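Local atomic coordinates of putative modulator of DNA gyrase (Bacteroides thetaiotaomicron, PDB entry 1VPB), a protein that is probably a metallopeptidase of the PmbA/TldD (U62) family and has been named a putative modulator of DNA gyrase. Residues L40-S45 with G66-L71; A208-S213 with K223-K228; D290-T295 with L352-G357. All coordinates share one frame; numbering follows the deposited sequence. Where two conformers were deposited one is given.

Interaction 1: L40-S45 with G66-L71; sequences LLYSSS and GLSLSL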
ATOM      1  N   LEU A  40       1.760  21.301 -11.119  1.00 32.36           N
ATOM      2  CA  LEU A  40       1.304  21.330  -9.709  1.00 33.31           C
ATOM      3  C   LEU A  40       2.462  21.560  -8.798  1.00 34.38           C
ATOM      4  O   LEU A  40       3.438  20.836  -8.799  1.00 33.02           O
ATOM      5  CB  LEU A  40       0.613  20.056  -9.390  1.00 36.12           C
ATOM      6  CG  LEU A  40       0.334  19.750  -7.909  1.00 39.46           C
ATOM      7  CD1 LEU A  40      -0.841  20.612  -7.529  1.00 40.61           C
ATOM      8  CD2 LEU A  40       0.083  18.293  -7.722  1.00 42.61           C
ATOM      9  N   LEU A  41       2.339  22.555  -7.910  1.00 32.04           N
ATOM     10  CA  LEU A  41       3.272  22.711  -6.839  1.00 32.09           C
ATOM     11  C   LEU A  41       2.472  22.436  -5.557  1.00 35.77           C
ATOM     12  O   LEU A  41       1.373  22.965  -5.388  1.00 35.15           O
ATOM     13  CB  LEU A  41       3.793  24.140  -6.880  1.00 33.80           C
ATOM     14  CG  LEU A  41       4.789  24.528  -5.785  1.00 40.85           C
ATOM     15  CD1 LEU A  41       6.138  24.016  -6.042  1.00 57.04           C
ATOM     16  CD2 LEU A  41       4.835  26.033  -5.758  1.00 56.34           C
ATOM     17  N   TYR A  42       2.951  21.479  -4.765  1.00 35.20           N
ATOM     18  CA  TYR A  42       2.203  21.022  -3.614  1.00 35.73           C
ATOM     19  C   TYR A  42       3.084  21.121  -2.402  1.00 37.85           C
ATOM     20  O   TYR A  42       4.324  21.081  -2.468  1.00 36.95           O
ATOM     21  CB  TYR A  42       1.683  19.596  -3.809  1.00 39.00           C
ATOM     22  CG  TYR A  42       2.793  18.597  -4.050  1.00 41.50           C
ATOM     23  CD1 TYR A  42       3.455  18.038  -2.981  1.00 53.13           C
ATOM     24  CD2 TYR A  42       3.211  18.266  -5.343  1.00 51.18           C
ATOM     25  CE1 TYR A  42       4.502  17.162  -3.154  1.00 57.17           C
ATOM     26  CE2 TYR A  42       4.274  17.355  -5.525  1.00 54.20           C
ATOM     27  CZ  TYR A  42       4.898  16.814  -4.419  1.00 57.31           C
ATOM     28  OH  TYR A  42       5.967  15.933  -4.523  1.00 68.07           O
ATOM     29  N   SER A  43       2.441  21.251  -1.246  1.00 35.00           N
ATOM     30  CA  SER A  43       3.182  21.077  -0.022  1.00 35.35           C
ATOM     31  C   SER A  43       2.261  20.587   1.059  1.00 36.97           C
ATOM     32  O   SER A  43       1.023  20.693   0.985  1.00 36.71           O
ATOM     33  CB  SER A  43       3.843  22.338   0.432  1.00 42.04           C
ATOM     34  OG  SER A  43       2.899  23.246   0.856  1.00 50.91           O
ATOM     35  N   SER A  44       2.870  20.017   2.056  1.00 37.36           N
ATOM     36  CA  SER A  44       2.054  19.496   3.154  1.00 35.08           C
ATOM     37  C   SER A  44       2.941  19.421   4.390  1.00 40.89           C
ATOM     38  O   SER A  44       4.193  19.463   4.321  1.00 38.77           O
ATOM     39  CB  SER A  44       1.530  18.121   2.787  1.00 36.66           C
ATOM     40  OG  SER A  44       2.642  17.257   2.582  1.00 42.23           O
ATOM     41  N   SER A  45       2.278  19.271   5.532  1.00 38.78           N
ATOM     42  CA  SER A  45       3.007  18.894   6.733  1.00 35.42           C
ATOM     43  C   SER A  45       2.060  18.092   7.596  1.00 38.33           C
ATOM     44  O   SER A  45       0.850  18.128   7.379  1.00 39.07           O
ATOM     45  CB  SER A  45       3.621  20.081   7.437  1.00 41.65           C
ATOM     46  OG  SER A  45       2.704  20.792   8.237  1.00 44.38           O
ATOM     47  N   GLY A  66       6.678  19.617  -3.370  1.00 36.79           N
ATOM     48  CA  GLY A  66       7.219  19.213  -4.664  1.00 39.27           C
ATOM     49  C   GLY A  66       6.521  19.822  -5.866  1.00 36.85           C
ATOM     50  O   GLY A  66       5.607  20.656  -5.745  1.00 34.66           O
ATOM     51  N   LEU A  67       6.994  19.433  -7.059  1.00 34.27           N
ATOM     52  CA  LEU A  67       6.495  19.928  -8.317  1.00 33.38           C
ATOM     53  C   LEU A  67       6.211  18.735  -9.203  1.00 34.82           C
ATOM     54  O   LEU A  67       7.068  17.871  -9.308  1.00 36.39           O
ATOM     55  CB  LEU A  67       7.537  20.812  -8.977  1.00 36.81           C
ATOM     56  CG  LEU A  67       7.333  21.887 -10.005  1.00 47.16           C
ATOM     57  CD1 LEU A  67       6.333  22.927  -9.558  1.00 40.17           C
ATOM     58  CD2 LEU A  67       8.689  22.606 -10.223  1.00 44.74           C
ATOM     59  N   SER A  68       5.032  18.692  -9.795  1.00 33.27           N
ATOM     60  CA  SER A  68       4.605  17.595 -10.723  1.00 33.35           C
ATOM     61  C   SER A  68       4.250  18.261 -12.009  1.00 34.33           C
ATOM     62  O   SER A  68       3.636  19.322 -12.026  1.00 37.16           O
ATOM     63  CB  SER A  68       3.390  16.876 -10.149  1.00 37.14           C
ATOM     64  OG  SER A  68       3.865  16.111  -9.069  1.00 51.30           O
ATOM     65  N   LEU A  69       4.651  17.662 -13.145  1.00 32.53           N
ATOM     66  CA  LEU A  69       4.238  18.231 -14.440  1.00 31.95           C
ATOM     67  C   LEU A  69       3.647  17.152 -15.315  1.00 32.11           C
ATOM     68  O   LEU A  69       4.090  16.004 -15.278  1.00 32.20           O
ATOM     69  CB  LEU A  69       5.458  18.819 -15.179  1.00 33.96           C
ATOM     70  CG  LEU A  69       6.128  20.068 -14.611  1.00 36.20           C
ATOM     71  CD1 LEU A  69       7.150  19.680 -13.590  1.00 37.67           C
ATOM     72  CD2 LEU A  69       6.791  20.862 -15.660  1.00 35.09           C
ATOM     73  N   SER A  70       2.650  17.530 -16.128  1.00 30.94           N
ATOM     74  CA  SER A  70       2.094  16.685 -17.175  1.00 29.79           C
ATOM     75  C   SER A  70       2.611  17.364 -18.441  1.00 32.55           C
ATOM     76  O   SER A  70       2.447  18.558 -18.623  1.00 31.60           O
ATOM     77  CB  SER A  70       0.598  16.693 -17.229  1.00 33.00           C
ATOM     78  OG  SER A  70       0.034  16.128 -16.033  1.00 35.77           O
ATOM     79  N   LEU A  71       3.285  16.578 -19.267  1.00 29.06           N
ATOM     80  CA  LEU A  71       3.960  17.069 -20.459  1.00 30.34           C
ATOM     81  C   LEU A  71       3.301  16.572 -21.753  1.00 28.78           C
ATOM     82  O   LEU A  71       3.100  15.403 -21.956  1.00 29.73           O
ATOM     83  CB  LEU A  71       5.431  16.611 -20.436  1.00 30.02           C
ATOM     84  CG  LEU A  71       6.246  16.834 -19.153  1.00 26.93           C
ATOM     85  CD1 LEU A  71       7.583  16.173 -19.331  1.00 33.16           C
ATOM     86  CD2 LEU A  71       6.410  18.290 -18.891  1.00 29.70           C
TER
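Tyr42 lays its ring over Gly66, whose CA stands 3.7 Å from the ring centroid and 26° off its normal, a CH-pi contact. The ring reaches there because CG of Tyr42 sits between the backbone N and the carbonyl carbon (chi1 59°), and because Gly66 has no CB to meet the phenol. Ser68 OG comes to the ring edge, 3.8 Å from Tyr42 CE2. With an alanine in place of Tyr42, Gly66 CA loses its CH-pi partner and a gap would probably open beside Ser68 OG. The backbones beneath form a twisted antiparallel hairpin of strands 36-52 and 58-73: Tyr42 N to Gly66 O and Gly66 N to Tyr42 O are each 2.9 Å, and Leu40 and Ser68 repeat the pair of hydrogen bonds, the Leu40 N-H aimed almost straight (176°) at Ser68 O. Between these hydrogen-bonded pairs lies the non-hydrogen-bonded pair Leu41-Leu67, whose side chains lie on the sheet face away from Tyr42 and touch through Leu41 CD1 and Leu67 CD1 at 3.7 Å. Farther out, Leu67 rests on Leu90 of helix 87-101, Leu41 bonds through its backbone to Tyr174 of strand 159-177, and Ser43 packs on Arg84 of the second subunit.

Interaction 2: A208-S213 with K223-K228; sequences AYWYES and KGIGQK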
ATOM      1  N   ALA A 208     -11.627  -4.003  17.678  1.00 44.94           N
ATOM      2  CA  ALA A 208     -12.502  -3.000  17.088  1.00 41.79           C
ATOM      3  C   ALA A 208     -11.875  -1.637  17.267  1.00 40.88           C
ATOM      4  O   ALA A 208     -10.950  -1.482  18.037  1.00 39.99           O
ATOM      5  CB  ALA A 208     -13.866  -3.014  17.716  1.00 44.42           C
ATOM      6  N   TYR A 209     -12.448  -0.668  16.569  1.00 41.27           N
ATOM      7  CA  TYR A 209     -11.926   0.678  16.524  1.00 41.64           C
ATOM      8  C   TYR A 209     -13.028   1.708  16.490  1.00 41.16           C
ATOM      9  O   TYR A 209     -14.189   1.406  16.194  1.00 40.97           O
ATOM     10  CB  TYR A 209     -11.071   0.844  15.284  1.00 42.26           C
ATOM     11  CG  TYR A 209     -11.800   0.585  13.978  1.00 47.13           C
ATOM     12  N   TRP A 210     -12.639   2.947  16.760  1.00 39.70           N
ATOM     13  CA  TRP A 210     -13.469   4.085  16.478  1.00 38.86           C
ATOM     14  C   TRP A 210     -12.556   5.242  16.165  1.00 36.08           C
ATOM     15  O   TRP A 210     -11.418   5.250  16.592  1.00 35.49           O
ATOM     16  CB  TRP A 210     -14.356   4.413  17.678  1.00 39.84           C
ATOM     17  CG  TRP A 210     -15.377   5.430  17.336  1.00 44.66           C
ATOM     18  CD1 TRP A 210     -15.395   6.749  17.686  1.00 44.64           C
ATOM     19  CD2 TRP A 210     -16.533   5.216  16.529  1.00 50.55           C
ATOM     20  NE1 TRP A 210     -16.505   7.366  17.163  1.00 42.14           N
ATOM     21  CE2 TRP A 210     -17.233   6.440  16.463  1.00 42.88           C
ATOM     22  CE3 TRP A 210     -17.073   4.099  15.892  1.00 52.36           C
ATOM     23  CZ2 TRP A 210     -18.423   6.586  15.750  1.00 49.77           C
ATOM     24  CZ3 TRP A 210     -18.272   4.231  15.207  1.00 51.91           C
ATOM     25  CH2 TRP A 210     -18.921   5.469  15.124  1.00 53.66           C
ATOM     26  N   TYR A 211     -13.054   6.219  15.402  1.00 38.00           N
ATOM     27  CA  TYR A 211     -12.299   7.417  15.122  1.00 36.59           C
ATOM     28  C   TYR A 211     -13.218   8.548  14.812  1.00 36.71           C
ATOM     29  O   TYR A 211     -14.396   8.371  14.482  1.00 37.59           O
ATOM     30  CB  TYR A 211     -11.315   7.199  13.983  1.00 38.62           C
ATOM     31  CG  TYR A 211     -11.999   7.239  12.681  1.00 44.29           C
ATOM     32  CD1 TYR A 211     -12.664   6.120  12.211  1.00 48.47           C
ATOM     33  CD2 TYR A 211     -12.076   8.418  11.949  1.00 51.39           C
ATOM     34  CE1 TYR A 211     -13.335   6.152  11.003  1.00 60.20           C
ATOM     35  CE2 TYR A 211     -12.737   8.465  10.759  1.00 55.45           C
ATOM     36  CZ  TYR A 211     -13.373   7.324  10.290  1.00 55.01           C
ATOM     37  OH  TYR A 211     -14.054   7.352   9.088  1.00 66.13           O
ATOM     38  N   GLU A 212     -12.673   9.742  14.991  1.00 33.51           N
ATOM     39  CA  GLU A 212     -13.359  10.984  14.752  1.00 33.04           C
ATOM     40  C   GLU A 212     -12.374  11.825  13.941  1.00 33.15           C
ATOM     41  O   GLU A 212     -11.154  11.672  14.110  1.00 33.58           O
ATOM     42  CB  GLU A 212     -13.621  11.710  16.048  1.00 36.71           C
ATOM     43  CG  GLU A 212     -14.604  11.042  17.007  1.00 34.93           C
ATOM     44  CD  GLU A 212     -16.041  10.995  16.553  1.00 41.44           C
ATOM     45  OE1 GLU A 212     -16.392  11.564  15.512  1.00 38.57           O
ATOM     46  OE2 GLU A 212     -16.841  10.355  17.304  1.00 43.68           O
ATOM     47  N   SER A 213     -12.918  12.661  13.050  1.00 33.24           N
ATOM     48  CA  SER A 213     -12.098  13.628  12.311  1.00 35.71           C
ATOM     49  C   SER A 213     -12.826  14.933  12.050  1.00 34.53           C
ATOM     50  O   SER A 213     -14.054  15.034  12.174  1.00 34.88           O
ATOM     51  CB  SER A 213     -11.540  12.988  11.016  1.00 39.04           C
ATOM     52  OG  SER A 213     -12.571  12.699  10.109  1.00 40.97           O
ATOM     53  N   LYS A 223     -13.889  13.197  22.829  1.00 38.44           N
ATOM     54  CA  LYS A 223     -14.383  12.342  23.902  1.00 38.65           C
ATOM     55  C   LYS A 223     -15.275  11.235  23.378  1.00 39.03           C
ATOM     56  O   LYS A 223     -15.969  11.362  22.366  1.00 39.44           O
ATOM     57  CB  LYS A 223     -15.121  13.203  24.941  1.00 37.87           C
ATOM     58  CG  LYS A 223     -14.181  14.157  25.620  1.00 39.76           C
ATOM     59  CD  LYS A 223     -14.813  15.032  26.682  1.00 46.88           C
ATOM     60  CE  LYS A 223     -13.665  15.594  27.559  1.00 54.92           C
ATOM     61  NZ  LYS A 223     -13.977  16.808  28.342  1.00 66.38           N
ATOM     62  N   GLY A 224     -15.195  10.100  24.047  1.00 36.42           N
ATOM     63  CA  GLY A 224     -16.067   8.969  23.742  1.00 37.75           C
ATOM     64  C   GLY A 224     -15.487   7.953  22.795  1.00 38.60           C
ATOM     65  O   GLY A 224     -16.091   6.902  22.542  1.00 35.90           O
ATOM     66  N   ILE A 225     -14.297   8.233  22.286  1.00 36.71           N
ATOM     67  CA  ILE A 225     -13.720   7.409  21.235  1.00 35.97           C
ATOM     68  C   ILE A 225     -13.242   6.070  21.782  1.00 34.15           C
ATOM     69  O   ILE A 225     -13.497   5.023  21.162  1.00 35.93           O
ATOM     70  CB  ILE A 225     -12.565   8.158  20.528  1.00 36.72           C
ATOM     71  CG1 ILE A 225     -13.105   9.450  19.888  1.00 34.66           C
ATOM     72  CG2 ILE A 225     -11.961   7.262  19.436  1.00 34.22           C
ATOM     73  CD1 ILE A 225     -12.031  10.364  19.276  1.00 34.13           C
ATOM     74  N   GLY A 226     -12.541   6.095  22.916  1.00 34.78           N
ATOM     75  CA  GLY A 226     -12.055   4.866  23.535  1.00 35.27           C
ATOM     76  C   GLY A 226     -13.231   4.074  24.067  1.00 38.06           C
ATOM     77  O   GLY A 226     -13.330   2.860  23.890  1.00 37.54           O
ATOM     78  N   GLN A 227     -14.172   4.797  24.655  1.00 37.94           N
ATOM     79  CA  GLN A 227     -15.401   4.187  25.103  1.00 43.10           C
ATOM     80  C   GLN A 227     -16.121   3.428  23.985  1.00 40.92           C
ATOM     81  O   GLN A 227     -16.440   2.247  24.143  1.00 42.39           O
ATOM     82  CB  GLN A 227     -16.313   5.253  25.678  1.00 45.06           C
ATOM     83  CG  GLN A 227     -17.497   4.675  26.438  1.00 55.61           C
ATOM     84  CD  GLN A 227     -18.545   5.719  26.724  1.00 67.00           C
ATOM     85  OE1 GLN A 227     -18.224   6.893  26.931  1.00 72.12           O
ATOM     86  NE2 GLN A 227     -19.807   5.300  26.740  1.00 78.90           N
ATOM     87  N   LYS A 228     -16.369   4.096  22.864  1.00 38.29           N
ATOM     88  CA  LYS A 228     -17.027   3.472  21.719  1.00 39.68           C
ATOM     89  C   LYS A 228     -16.289   2.269  21.167  1.00 38.64           C
ATOM     90  O   LYS A 228     -16.914   1.255  20.847  1.00 37.58           O
ATOM     91  CB  LYS A 228     -17.238   4.479  20.587  1.00 40.10           C
ATOM     92  CG  LYS A 228     -18.431   5.424  20.841  1.00 47.87           C
ATOM     93  CD  LYS A 228     -18.566   6.455  19.712  1.00 45.43           C
ATOM     94  CE  LYS A 228     -19.496   7.638  20.044  1.00 46.34           C
ATOM     95  NZ  LYS A 228     -18.965   8.522  21.119  1.00 45.37           N
TER
HETATM   96  O   HOH W   1     -16.794   9.543  20.135  1.00 32.18           O
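Trp210, Ile225 and Lys228 form a strand-to-helix packing contact, made where strand 207-214, outermost in the chain's six-stranded antiparallel sheet, meets the first turn of helix 225-234. No direct hydrogen bond crosses between 208-213 and 223-228; the two segments are joined by side-chain packing and one bridging water. With Trp210 CG anti to the backbone N (chi1 -170°), the indole swings toward the helix, and the aliphatic part of Lys228 lies over one face: Lys228 CD is 3.6 Å from the centroid of the five-membered ring and 19° off its normal, a CH-pi contact. Ile225 comes in at the ring edge, its CG2 3.9 Å from Trp210 CD1, while Ile225 CD1 lies 3.5 Å from Glu212 CG. Gly224 is the N-cap of the helix, and its N and that of Gln227 bond to the carboxylate of Glu151. Trp210 NE1 donates to Glu212 OE2 at 3.0 Å; OE2 lies in the indole plane, while NE1 approaches it from above the carboxylate plane. Water 1 donates to the same OE2 (2.9 Å) and to Lys223 O, and accepts from Lys228 NZ (2.6 Å). Arg431 makes a weak, long ion pair with Glu212 OE1. Glu212 OE2 and Lys228 NZ stay 4.7 Å apart, so the opposite charges probably stabilise each other through this water, while the indole N-H probably limits rotation of the buried carboxylate.

Interaction 3: D290-T295 with L352-G357; sequences DRLTLT and LVMETG. With EDO (1,2-ethanediol), chain C.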
ATOM      1  N   ASP A 290     -36.789   3.855  -5.554  1.00 33.31           N
ATOM      2  CA  ASP A 290     -37.281   5.217  -5.326  1.00 33.92           C
ATOM      3  C   ASP A 290     -36.605   5.909  -4.168  1.00 33.79           C
ATOM      4  O   ASP A 290     -36.541   7.135  -4.142  1.00 35.83           O
ATOM      5  CB  ASP A 290     -38.758   5.208  -4.945  1.00 32.77           C
ATOM      6  CG  ASP A 290     -39.655   4.883  -6.061  1.00 35.76           C
ATOM      7  OD1 ASP A 290     -39.216   4.729  -7.219  1.00 33.50           O
ATOM      8  OD2 ASP A 290     -40.894   4.826  -5.855  1.00 33.13           O
ATOM      9  N   ARG A 291     -36.128   5.129  -3.210  1.00 33.48           N
ATOM     10  CA  ARG A 291     -35.501   5.663  -1.982  1.00 36.07           C
ATOM     11  C   ARG A 291     -34.065   6.070  -2.173  1.00 36.81           C
ATOM     12  O   ARG A 291     -33.483   6.609  -1.236  1.00 37.87           O
ATOM     13  CB  ARG A 291     -35.626   4.643  -0.827  1.00 36.08           C
ATOM     14  CG  ARG A 291     -37.024   4.249  -0.457  1.00 37.70           C
ATOM     15  CD  ARG A 291     -37.779   5.136   0.496  1.00 47.01           C
ATOM     16  NE  ARG A 291     -37.815   6.528   0.070  1.00 50.11           N
ATOM     17  CZ  ARG A 291     -38.588   7.067  -0.884  1.00 50.18           C
ATOM     18  NH1 ARG A 291     -39.435   6.346  -1.598  1.00 46.12           N
ATOM     19  NH2 ARG A 291     -38.486   8.381  -1.117  1.00 56.58           N
ATOM     20  N   LEU A 292     -33.463   5.786  -3.327  1.00 35.62           N
ATOM     21  CA  LEU A 292     -32.076   6.177  -3.606  1.00 36.06           C
ATOM     22  C   LEU A 292     -32.025   7.491  -4.371  1.00 36.93           C
ATOM     23  O   LEU A 292     -32.189   7.541  -5.572  1.00 36.36           O
ATOM     24  CB  LEU A 292     -31.330   5.116  -4.410  1.00 36.90           C
ATOM     25  CG  LEU A 292     -29.864   5.393  -4.811  1.00 36.24           C
ATOM     26  CD1 LEU A 292     -29.063   5.703  -3.550  1.00 37.66           C
ATOM     27  CD2 LEU A 292     -29.237   4.242  -5.589  1.00 38.08           C
ATOM     28  N   THR A 293     -31.753   8.536  -3.620  1.00 34.73           N
ATOM     29  CA  THR A 293     -31.418   9.828  -4.150  1.00 32.88           C
ATOM     30  C   THR A 293     -30.072  10.246  -3.601  1.00 31.24           C
ATOM     31  O   THR A 293     -29.819  10.239  -2.385  1.00 31.87           O
ATOM     32  CB  THR A 293     -32.550  10.835  -3.787  1.00 36.56           C
ATOM     33  OG1 THR A 293     -33.740  10.458  -4.464  1.00 32.31           O
ATOM     34  CG2 THR A 293     -32.225  12.220  -4.295  1.00 36.55           C
ATOM     35  N   LEU A 294     -29.201  10.614  -4.528  1.00 32.52           N
ATOM     36  CA  LEU A 294     -27.803  10.818  -4.261  1.00 31.80           C
ATOM     37  C   LEU A 294     -27.336  11.974  -5.115  1.00 32.57           C
ATOM     38  O   LEU A 294     -27.536  11.973  -6.318  1.00 33.90           O
ATOM     39  CB  LEU A 294     -27.011   9.579  -4.624  1.00 32.01           C
ATOM     40  CG  LEU A 294     -25.539   9.583  -4.187  1.00 31.01           C
ATOM     41  CD1 LEU A 294     -25.307   9.498  -2.681  1.00 31.11           C
ATOM     42  CD2 LEU A 294     -24.809   8.430  -4.891  1.00 35.09           C
ATOM     43  N   THR A 295     -26.729  12.980  -4.478  1.00 31.23           N
ATOM     44  CA  THR A 295     -26.188  14.119  -5.212  1.00 33.02           C
ATOM     45  C   THR A 295     -24.709  14.261  -4.904  1.00 32.63           C
ATOM     46  O   THR A 295     -24.216  13.856  -3.835  1.00 34.21           O
ATOM     47  CB  THR A 295     -26.911  15.434  -4.882  1.00 36.38           C
ATOM     48  OG1 THR A 295     -26.869  15.616  -3.480  1.00 37.39           O
ATOM     49  CG2 THR A 295     -28.377  15.363  -5.207  1.00 38.55           C
ATOM     50  N   LEU A 352     -20.452  13.073  -1.695  1.00 33.96           N
ATOM     51  CA  LEU A 352     -21.678  12.339  -1.983  1.00 34.30           C
ATOM     52  C   LEU A 352     -22.646  12.463  -0.844  1.00 31.97           C
ATOM     53  O   LEU A 352     -22.324  12.163   0.319  1.00 33.63           O
ATOM     54  CB  LEU A 352     -21.405  10.892  -2.258  1.00 35.05           C
ATOM     55  CG  LEU A 352     -20.569  10.671  -3.535  1.00 35.46           C
ATOM     56  CD1 LEU A 352     -20.209   9.228  -3.645  1.00 43.10           C
ATOM     57  CD2 LEU A 352     -21.257  11.083  -4.797  1.00 37.85           C
ATOM     58  N   VAL A 353     -23.848  12.898  -1.183  1.00 31.77           N
ATOM     59  CA  VAL A 353     -24.886  13.126  -0.164  1.00 31.92           C
ATOM     60  C   VAL A 353     -26.131  12.317  -0.529  1.00 31.64           C
ATOM     61  O   VAL A 353     -26.785  12.563  -1.562  1.00 34.32           O
ATOM     62  CB  VAL A 353     -25.258  14.603  -0.068  1.00 35.18           C
ATOM     63  CG1 VAL A 353     -26.371  14.812   0.990  1.00 37.03           C
ATOM     64  CG2 VAL A 353     -23.991  15.480   0.235  1.00 38.52           C
ATOM     65  N   MET A 354     -26.453  11.362   0.328  0.50 33.21           N
ATOM     66  CA  MET A 354     -27.656  10.562   0.179  0.50 31.68           C
ATOM     67  C   MET A 354     -28.807  11.278   0.882  0.50 34.71           C
ATOM     68  O   MET A 354     -28.622  11.850   1.957  0.50 34.16           O
ATOM     69  CB  MET A 354     -27.432   9.182   0.807  0.50 33.77           C
ATOM     70  CG  MET A 354     -28.579   8.202   0.656  0.50 36.62           C
ATOM     71  SD  MET A 354     -28.666   7.305  -0.915  0.50 39.70           S
ATOM     72  CE  MET A 354     -27.286   6.190  -0.745  0.50 38.49           C
ATOM     73  N   GLU A 355     -29.978  11.270   0.256  1.00 35.74           N
ATOM     74  CA  GLU A 355     -31.181  11.804   0.880  1.00 38.37           C
ATOM     75  C   GLU A 355     -31.486  11.015   2.145  1.00 36.18           C
ATOM     76  O   GLU A 355     -31.414   9.785   2.163  1.00 34.03           O
ATOM     77  CB  GLU A 355     -32.325  11.796  -0.120  1.00 40.70           C
ATOM     78  CG  GLU A 355     -33.682  12.038   0.491  1.00 42.05           C
ATOM     79  CD  GLU A 355     -34.747  11.903  -0.568  1.00 50.07           C
ATOM     80  OE1 GLU A 355     -34.825  12.875  -1.348  1.00 44.88           O
ATOM     81  OE2 GLU A 355     -35.418  10.817  -0.631  1.00 55.91           O
ATOM     82  N   THR A 356     -31.771  11.732   3.250  1.00 37.60           N
ATOM     83  CA  THR A 356     -32.056  11.122   4.547  1.00 34.46           C
ATOM     84  C   THR A 356     -33.532  10.974   4.860  1.00 34.57           C
ATOM     85  O   THR A 356     -34.352  11.730   4.344  1.00 36.48           O
ATOM     86  CB  THR A 356     -31.411  11.978   5.668  1.00 35.85           C
ATOM     87  OG1 THR A 356     -31.795  13.352   5.473  1.00 37.28           O
ATOM     88  CG2 THR A 356     -29.898  11.953   5.543  1.00 36.02           C
ATOM     89  N   GLY A 357     -33.832   9.957   5.653  1.00 36.75           N
ATOM     90  CA  GLY A 357     -35.169   9.673   6.174  1.00 36.19           C
ATOM     91  C   GLY A 357     -35.313  10.282   7.536  1.00 37.66           C
ATOM     92  O   GLY A 357     -34.559  11.195   7.903  1.00 38.68           O
TER
HETATM   93  C1  EDO C 441     -42.809   3.386  -8.508  1.00 31.32           C
HETATM   94  O1  EDO C 441     -42.456   3.307  -7.136  1.00 30.78           O
HETATM   95  C2  EDO C 441     -41.604   3.476  -9.460  1.00 37.68           C
HETATM   96  O2  EDO C 441     -40.929   4.748  -9.333  1.00 35.72           O
HETATM   97  O   HOH W   2     -35.472   9.168  -2.790  1.00 34.66           O
HETATM   98  O   HOH W   3     -31.657   8.454  -0.497  1.00 32.37           O
HETATM   99  O   HOH W   4     -34.998   8.245   0.255  1.00 44.63           O
HETATM  100  O   HOH W   5     -35.834  12.397  -3.757  1.00 42.30           O
HETATM  101  O   HOH W   6     -29.117  14.106  -2.154  1.00 34.00           O
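Thr293 to Thr295 pair antiparallel with Val353 to Glu355, joining strands 294-296 and 352-354 inside a mixed five-stranded sheet of the C-terminal part of the chain. The approach begins in a loop, where Asp290 holds a 1,2-ethanediol, probably from the crystallisation liquor, and forms a salt bridge with Lys286. Arg291 follows, its guanidinium plane nearly parallel to that of the Glu355 carboxylate (14° apart), but the salt bridge is long, Arg291 NH2 to Glu355 OE2 being 3.9 Å; water 4 lies between Arg291 O and that same OE2. Leu292 turns its CD1 to the thioether of Met354, a contact whose tightness is doubtful because Met354 was deposited in two conformers. Thr293 O accepts the Glu355 N-H at 2.8 Å and 170°, and the two side chains cross at a slant, the CB atoms in contact. The hydroxyl of Thr293 takes the Lys324 N-H and also meets water 2 and water 5, each of which reaches a Glu355 carboxylate oxygen. Leu294, CG anti to its N (chi1 -171°), places CD1 4.1 Å from Met354 CB and 4.2 Å from Leu352 CB, with Leu260 and Ile264 of helix 256-265 also packing on it. Thr295 closes the hydrogen-bonded pair with Val353: Thr295 N to Val353 O is 2.9 Å, and Val353 N meets Thr295 O at 2.8 Å. Thr295 OG1 also bonds to Glu297, and water 6 donates both to this OG1 (3.0 Å) and to Val353 O (2.9 Å).

From the N terminus, interaction 1 comes first, closing over 20 intervening residues, mostly strand, within the hairpin of strands 36-52 and 58-73. Interaction 2 then closes a loop of nine residues between strand 207-214 and helix 225-234, and interaction 3 a longer one of 56 residues between strands 294-296 and 352-354. The three follow one another in series; none encloses or crosses another. Interaction 1 lies within the six-stranded antiparallel sheet, and interaction 2 packs a helix against an outermost strand of it, with centres about 34 Å apart. Interaction 3 belongs to a separate mixed sheet, its centre about 36 Å from interaction 1 across the middle of the chain and about 27 Å from interaction 2.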